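Local coordinates for hypothetical protein aq_1447 (Aquifex aeolicus, PDB 1YVU) that uses short single-stranded DNA guides to bind complementary target strands and cleaves the target RNA with a metal-dependent PIWI domain, at residues N8-I12 with Y152-D158; C97-R102 with N142-L146. All blocks are in the same frame, centred on the assembly; numbering follows the deposited sequence.

Overall arrangement
Near the N terminus, in the N-terminal domain, strand 9-14 is the first partner of contact 1. The chain then runs on to helix 94-107, which carries residues 97-102 of contact 2. Linker L1 follows with helix 110-126 and strand 127-129; then strand 134-147 closes contact 2. The next strand, 153-165, pairs with strand 9-14 and closes contact 1, so the loop of contact 2 lies wholly within that of contact 1. Strands 134-147 and 153-165 are neighbours in one antiparallel sheet. Phe101 of contact 2 packs on Ile12 and Leu155 of contact 1. Together the contacts bind the N-terminal domain to linker L1.

Contact 1. Residues N8-I12 with Y152-D158; sequences NLYRI and YFLLHLD
Arg11 lays its guanidinium flat over one face of the Tyr152 ring. The planes are 22° apart, and CZ of Arg11 stands 3.9 Å from the centroid of the Tyr152 ring, a cation-pi stack. Extended from CG to NE, with chi2 -166° and chi3 172°, the arginine reaches past Leu154 to the start of residues 152-158. With an alanine in place of Arg11, one face of the Tyr152 ring would probably lose its cationic cover, and Leu154 CD2 the methylene it packs on.

Leu9, Arg11, Leu154 and His156 share one face of the sheet. Leu9 fits between its two neighbours on the other strand: its CB meets Leu154 CD1 at 4.0 Å, and its CD2 rests on His156 CB at 4.0 Å. On the other face Ile12 sits over the opposing strand. Its CG2 presses on Phe153 CB at 3.8 Å, while its CD1 extends along to Leu155 CB at 4.1 Å. Phe101 of helix 94-107 packs against both Ile12 and Leu155. The Tyr10 ring has Leu155 O at its edge, and its side chain packs on Ile287 and Leu291 of helix 280-299.

The strands are antiparallel. Tyr10 and Leu155 form a hydrogen-bonded pair, with Leu155 N to Tyr10 O at 2.7 Å and Tyr10 N to Leu155 O at 3.1 Å. Leu157 N also bonds to Asn8 O. The Tyr10 hydroxyl bonds outside the pair, to Glu309.

The backbone bonds thus fix the strand register, while apolar side chains fill the buried faces. The cation-pi stack probably holds the Tyr152 ring at the more exposed end.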
loop_
_atom_site.group_PDB
_atom_site.type_symbol
_atom_site.label_atom_id
_atom_site.label_comp_id
_atom_site.label_asym_id
_atom_site.label_seq_id
_atom_site.Cartn_x
_atom_site.Cartn_y
_atom_site.Cartn_z
ATOM N N ASN A 8 13.242 -3.159 -12.978
ATOM C CA ASN A 8 14.060 -2.142 -12.276
ATOM C C ASN A 8 15.187 -2.759 -11.482
ATOM O O ASN A 8 15.610 -2.168 -10.470
ATOM C CB ASN A 8 13.238 -1.497 -11.153
ATOM C CG ASN A 8 12.119 -0.677 -11.626
ATOM O OD1 ASN A 8 12.265 0.521 -11.841
ATOM N ND2 ASN A 8 10.961 -1.291 -11.724
ATOM N N LEU A 9 15.578 -3.986 -11.818
ATOM C CA LEU A 9 16.619 -4.696 -11.068
ATOM C C LEU A 9 17.907 -4.831 -11.822
ATOM O O LEU A 9 17.898 -5.250 -12.958
ATOM C CB LEU A 9 16.110 -6.070 -10.643
ATOM C CG LEU A 9 14.795 -6.076 -9.855
ATOM C CD1 LEU A 9 14.124 -7.408 -9.912
ATOM C CD2 LEU A 9 15.045 -5.647 -8.458
ATOM N N TYR A 10 19.008 -4.424 -11.204
ATOM C CA TYR A 10 20.319 -4.483 -11.832
ATOM C C TYR A 10 21.331 -5.064 -10.858
ATOM O O TYR A 10 21.438 -4.559 -9.730
ATOM C CB TYR A 10 20.797 -3.070 -12.158
ATOM C CG TYR A 10 19.857 -2.242 -12.974
ATOM C CD1 TYR A 10 18.858 -1.451 -12.353
ATOM C CD2 TYR A 10 19.917 -2.280 -14.375
ATOM C CE1 TYR A 10 17.913 -0.724 -13.141
ATOM C CE2 TYR A 10 19.004 -1.556 -15.167
ATOM C CZ TYR A 10 17.994 -0.792 -14.549
ATOM O OH TYR A 10 17.049 -0.173 -15.335
ATOM N N ARG A 11 22.151 -6.025 -11.327
ATOM C CA ARG A 11 23.190 -6.663 -10.501
ATOM C C ARG A 11 24.148 -5.613 -10.039
ATOM O O ARG A 11 24.642 -4.844 -10.834
ATOM C CB ARG A 11 23.970 -7.749 -11.243
ATOM C CG ARG A 11 23.167 -8.998 -11.449
ATOM C CD ARG A 11 23.974 -10.228 -11.864
ATOM N NE ARG A 11 23.113 -11.423 -11.858
ATOM C CZ ARG A 11 23.333 -12.547 -12.542
ATOM N NH1 ARG A 11 24.409 -12.671 -13.312
ATOM N NH2 ARG A 11 22.452 -13.546 -12.468
ATOM N N ILE A 12 24.227 -5.474 -8.725
ATOM C CA ILE A 12 25.115 -4.524 -8.092
ATOM C C ILE A 12 26.267 -5.290 -7.419
ATOM O O ILE A 12 26.098 -6.410 -6.926
ATOM C CB ILE A 12 24.335 -3.539 -7.136
ATOM C CG1 ILE A 12 25.270 -2.484 -6.575
ATOM C CG2 ILE A 12 23.611 -4.270 -6.008
ATOM C CD1 ILE A 12 24.560 -1.357 -5.951
ATOM N N TYR A 152 22.787 -13.073 -6.096
ATOM C CA TYR A 152 23.394 -11.772 -6.425
ATOM C C TYR A 152 22.521 -10.656 -5.871
ATOM O O TYR A 152 21.294 -10.808 -5.768
ATOM C CB TYR A 152 23.544 -11.581 -7.946
ATOM C CG TYR A 152 24.206 -12.746 -8.655
ATOM C CD1 TYR A 152 25.605 -12.765 -8.908
ATOM C CD2 TYR A 152 23.461 -13.899 -8.990
ATOM C CE1 TYR A 152 26.255 -13.947 -9.469
ATOM C CE2 TYR A 152 24.092 -15.072 -9.547
ATOM C CZ TYR A 152 25.479 -15.095 -9.777
ATOM O OH TYR A 152 26.054 -16.266 -10.263
ATOM N N PHE A 153 23.161 -9.556 -5.470
ATOM C CA PHE A 153 22.435 -8.393 -4.959
ATOM C C PHE A 153 21.931 -7.557 -6.125
ATOM O O PHE A 153 22.620 -7.404 -7.140
ATOM C CB PHE A 153 23.309 -7.547 -4.038
ATOM C CG PHE A 153 23.661 -8.225 -2.730
ATOM C CD1 PHE A 153 24.829 -7.861 -2.028
ATOM C CD2 PHE A 153 22.827 -9.222 -2.179
ATOM C CE1 PHE A 153 25.159 -8.474 -0.802
ATOM C CE2 PHE A 153 23.151 -9.837 -0.957
ATOM C CZ PHE A 153 24.322 -9.461 -0.268
ATOM N N LEU A 154 20.681 -7.125 -6.041
ATOM C CA LEU A 154 20.095 -6.324 -7.110
ATOM C C LEU A 154 19.790 -4.914 -6.643
ATOM O O LEU A 154 19.288 -4.714 -5.530
ATOM C CB LEU A 154 18.796 -6.957 -7.606
ATOM C CG LEU A 154 18.881 -8.430 -7.985
ATOM C CD1 LEU A 154 17.534 -9.021 -8.281
ATOM C CD2 LEU A 154 19.856 -8.578 -9.154
ATOM N N LEU A 155 20.148 -3.920 -7.447
ATOM C CA LEU A 155 19.792 -2.586 -7.060
ATOM C C LEU A 155 18.461 -2.359 -7.702
ATOM O O LEU A 155 18.291 -2.513 -8.919
ATOM C CB LEU A 155 20.782 -1.520 -7.492
ATOM C CG LEU A 155 20.363 -0.086 -7.115
ATOM C CD1 LEU A 155 20.303 0.134 -5.605
ATOM C CD2 LEU A 155 21.322 0.874 -7.732
ATOM N N HIS A 156 17.491 -2.223 -6.812
ATOM C CA HIS A 156 16.136 -1.921 -7.179
ATOM C C HIS A 156 16.141 -0.393 -7.188
ATOM O O HIS A 156 16.377 0.244 -6.143
ATOM C CB HIS A 156 15.167 -2.453 -6.129
ATOM C CG HIS A 156 13.785 -1.900 -6.241
ATOM N ND1 HIS A 156 13.336 -1.243 -7.367
ATOM C CD2 HIS A 156 12.776 -1.840 -5.340
ATOM C CE1 HIS A 156 12.114 -0.786 -7.154
ATOM N NE2 HIS A 156 11.751 -1.139 -5.934
ATOM N N LEU A 157 15.917 0.163 -8.381
ATOM C CA LEU A 157 15.889 1.604 -8.562
ATOM C C LEU A 157 14.651 2.093 -9.300
ATOM O O LEU A 157 14.333 1.631 -10.396
ATOM C CB LEU A 157 17.168 2.054 -9.259
ATOM C CG LEU A 157 17.437 3.494 -9.709
ATOM C CD1 LEU A 157 17.111 4.538 -8.672
ATOM C CD2 LEU A 157 18.896 3.559 -10.045
ATOM N N ASP A 158 13.978 3.059 -8.691
ATOM C CA ASP A 158 12.780 3.628 -9.273
ATOM C C ASP A 158 12.805 5.149 -9.177
ATOM O O ASP A 158 13.643 5.736 -8.477
ATOM C CB ASP A 158 11.529 3.077 -8.561
ATOM C CG ASP A 158 10.331 2.888 -9.502
ATOM O OD1 ASP A 158 10.184 3.640 -10.499
ATOM O OD2 ASP A 158 9.536 1.966 -9.221
#

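Contact 2. Residues C97-R102 with N142-L146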
loop_
_atom_site.group_PDB
_atom_site.type_symbol
_atom_site.label_atom_id
_atom_site.label_comp_id
_atom_site.label_asym_id
_atom_site.label_seq_id
_atom_site.Cartn_x
_atom_site.Cartn_y
_atom_site.Cartn_z
ATOM N N CYS A 97 24.566 -3.861 2.285
ATOM C CA CYS A 97 24.868 -3.348 0.946
ATOM C C CYS A 97 24.131 -2.034 0.683
ATOM O O CYS A 97 24.731 -1.041 0.245
ATOM C CB CYS A 97 24.540 -4.414 -0.101
ATOM S SG CYS A 97 24.834 -3.884 -1.774
ATOM N N GLN A 98 22.854 -2.024 1.054
ATOM C CA GLN A 98 22.007 -0.854 0.915
ATOM C C GLN A 98 22.482 0.305 1.796
ATOM O O GLN A 98 22.739 1.401 1.300
ATOM C CB GLN A 98 20.617 -1.256 1.296
ATOM C CG GLN A 98 19.576 -0.216 1.105
ATOM C CD GLN A 98 18.387 -0.619 1.894
ATOM O OE1 GLN A 98 18.261 -0.225 3.085
ATOM N NE2 GLN A 98 17.583 -1.542 1.323
ATOM N N GLU A 99 22.687 0.003 3.076
ATOM C CA GLU A 99 23.131 0.968 4.068
ATOM C C GLU A 99 24.358 1.679 3.580
ATOM O O GLU A 99 24.328 2.908 3.432
ATOM C CB GLU A 99 23.422 0.309 5.394
ATOM C CG GLU A 99 22.197 -0.271 6.009
ATOM C CD GLU A 99 22.422 -0.765 7.408
ATOM O OE1 GLU A 99 23.581 -0.800 7.865
ATOM O OE2 GLU A 99 21.427 -1.083 8.090
ATOM N N LEU A 100 25.343 0.892 3.132
ATOM C CA LEU A 100 26.597 1.449 2.621
ATOM C C LEU A 100 26.386 2.178 1.269
ATOM O O LEU A 100 26.745 3.347 1.151
ATOM C CB LEU A 100 27.668 0.352 2.521
ATOM C CG LEU A 100 29.095 0.902 2.386
ATOM C CD1 LEU A 100 29.640 1.129 3.761
ATOM C CD2 LEU A 100 30.022 -0.023 1.573
ATOM N N PHE A 101 25.695 1.543 0.316
ATOM C CA PHE A 101 25.429 2.155 -0.994
ATOM C C PHE A 101 24.776 3.541 -0.892
ATOM O O PHE A 101 25.240 4.490 -1.525
ATOM C CB PHE A 101 24.556 1.228 -1.863
ATOM C CG PHE A 101 24.282 1.753 -3.279
ATOM C CD1 PHE A 101 25.313 1.820 -4.256
ATOM C CD2 PHE A 101 22.992 2.181 -3.644
ATOM C CE1 PHE A 101 25.052 2.311 -5.584
ATOM C CE2 PHE A 101 22.721 2.677 -4.969
ATOM C CZ PHE A 101 23.755 2.739 -5.934
ATOM N N ARG A 102 23.724 3.640 -0.072
ATOM C CA ARG A 102 22.959 4.876 0.132
ATOM C C ARG A 102 23.793 6.060 0.588
ATOM O O ARG A 102 23.690 7.164 0.057
ATOM C CB ARG A 102 21.847 4.644 1.144
ATOM C CG ARG A 102 20.643 3.930 0.586
ATOM C CD ARG A 102 19.526 3.923 1.609
ATOM N NE ARG A 102 18.290 3.398 1.027
ATOM C CZ ARG A 102 17.278 2.878 1.725
ATOM N NH1 ARG A 102 17.336 2.806 3.054
ATOM N NH2 ARG A 102 16.218 2.388 1.086
ATOM N N ASN A 142 14.031 6.438 -5.137
ATOM C CA ASN A 142 14.156 5.451 -4.081
ATOM C C ASN A 142 14.927 4.214 -4.566
ATOM O O ASN A 142 14.625 3.654 -5.630
ATOM C CB ASN A 142 12.766 5.074 -3.548
ATOM C CG ASN A 142 12.140 6.174 -2.654
ATOM O OD1 ASN A 142 12.564 7.343 -2.635
ATOM N ND2 ASN A 142 11.121 5.780 -1.902
ATOM N N GLU A 143 15.995 3.881 -3.833
ATOM C CA GLU A 143 16.861 2.718 -4.110
ATOM C C GLU A 143 16.838 1.769 -2.920
ATOM O O GLU A 143 16.967 2.185 -1.762
ATOM C CB GLU A 143 18.347 3.088 -4.303
ATOM C CG GLU A 143 18.682 4.244 -5.211
ATOM C CD GLU A 143 18.460 5.585 -4.554
ATOM O OE1 GLU A 143 18.408 5.662 -3.306
ATOM O OE2 GLU A 143 18.339 6.577 -5.299
ATOM N N LYS A 144 16.695 0.492 -3.216
ATOM C CA LYS A 144 16.717 -0.541 -2.200
ATOM C C LYS A 144 17.525 -1.697 -2.795
ATOM O O LYS A 144 17.484 -1.925 -4.010
ATOM C CB LYS A 144 15.296 -0.962 -1.825
ATOM C CG LYS A 144 14.746 -0.184 -0.661
ATOM C CD LYS A 144 13.249 -0.223 -0.617
ATOM C CE LYS A 144 12.745 0.652 0.514
ATOM N NZ LYS A 144 11.340 1.102 0.250
ATOM N N VAL A 145 18.355 -2.338 -1.976
ATOM C CA VAL A 145 19.149 -3.468 -2.441
ATOM C C VAL A 145 18.473 -4.770 -2.046
ATOM O O VAL A 145 18.243 -5.021 -0.871
ATOM C CB VAL A 145 20.600 -3.415 -1.922
ATOM C CG1 VAL A 145 21.329 -4.709 -2.232
ATOM C CG2 VAL A 145 21.335 -2.229 -2.575
ATOM N N LEU A 146 18.093 -5.540 -3.063
ATOM C CA LEU A 146 17.439 -6.846 -2.918
ATOM C C LEU A 146 18.422 -7.952 -3.276
ATOM O O LEU A 146 19.547 -7.667 -3.668
ATOM C CB LEU A 146 16.184 -6.948 -3.799
ATOM C CG LEU A 146 15.103 -5.857 -3.797
ATOM C CD1 LEU A 146 13.848 -6.459 -4.339
ATOM C CD2 LEU A 146 14.844 -5.265 -2.399
#
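Val145 points at the helix and packs against Cys97 and Gln98. Its CG1 meets Cys97 SG at 3.6 Å. Its CB lies 3.9 Å from Gln98 CB, and its CG2 rests near the helix backbone at Gln98 CA. One valine thus spans two consecutive helix residues.

Further along, Arg102 grips the strand backbone. Its NH2 donates to Glu143 O at 3.0 Å, with an N-H...O angle of 154° and the oxygen near the guanidinium plane. NE adds a weak bond to the same oxygen at 3.3 Å. CG of Arg102 stands anti to its carbonyl carbon (chi1 -78°), and from there the straight chain reaches the strand. Its NH2 also touches Lys144 CG at 3.4 Å. The Gln98 side chain runs alongside Lys144, pointing the same way, with NE2 3.7 Å from Lys144 CG. Gln98 OE1 lies over one face of the Arg102 guanidinium.

Deeper in, the edge of the Phe101 ring approaches Glu143 CG at 4.3 Å. The same ring makes an edge-to-face contact with Trp303. The buried Glu143 carboxylate is held from outside both segments, by a hydrogen bond to Tyr294 and a salt bridge to Lys111. Both are likely to fix its position, and the lysine probably offsets its charge.

The arrangement is a helix packed on an antiparallel sheet: helix 94-107 of the N-terminal domain lies against strand 134-147 of linker L1, within the PAZ lobe of Argonaute.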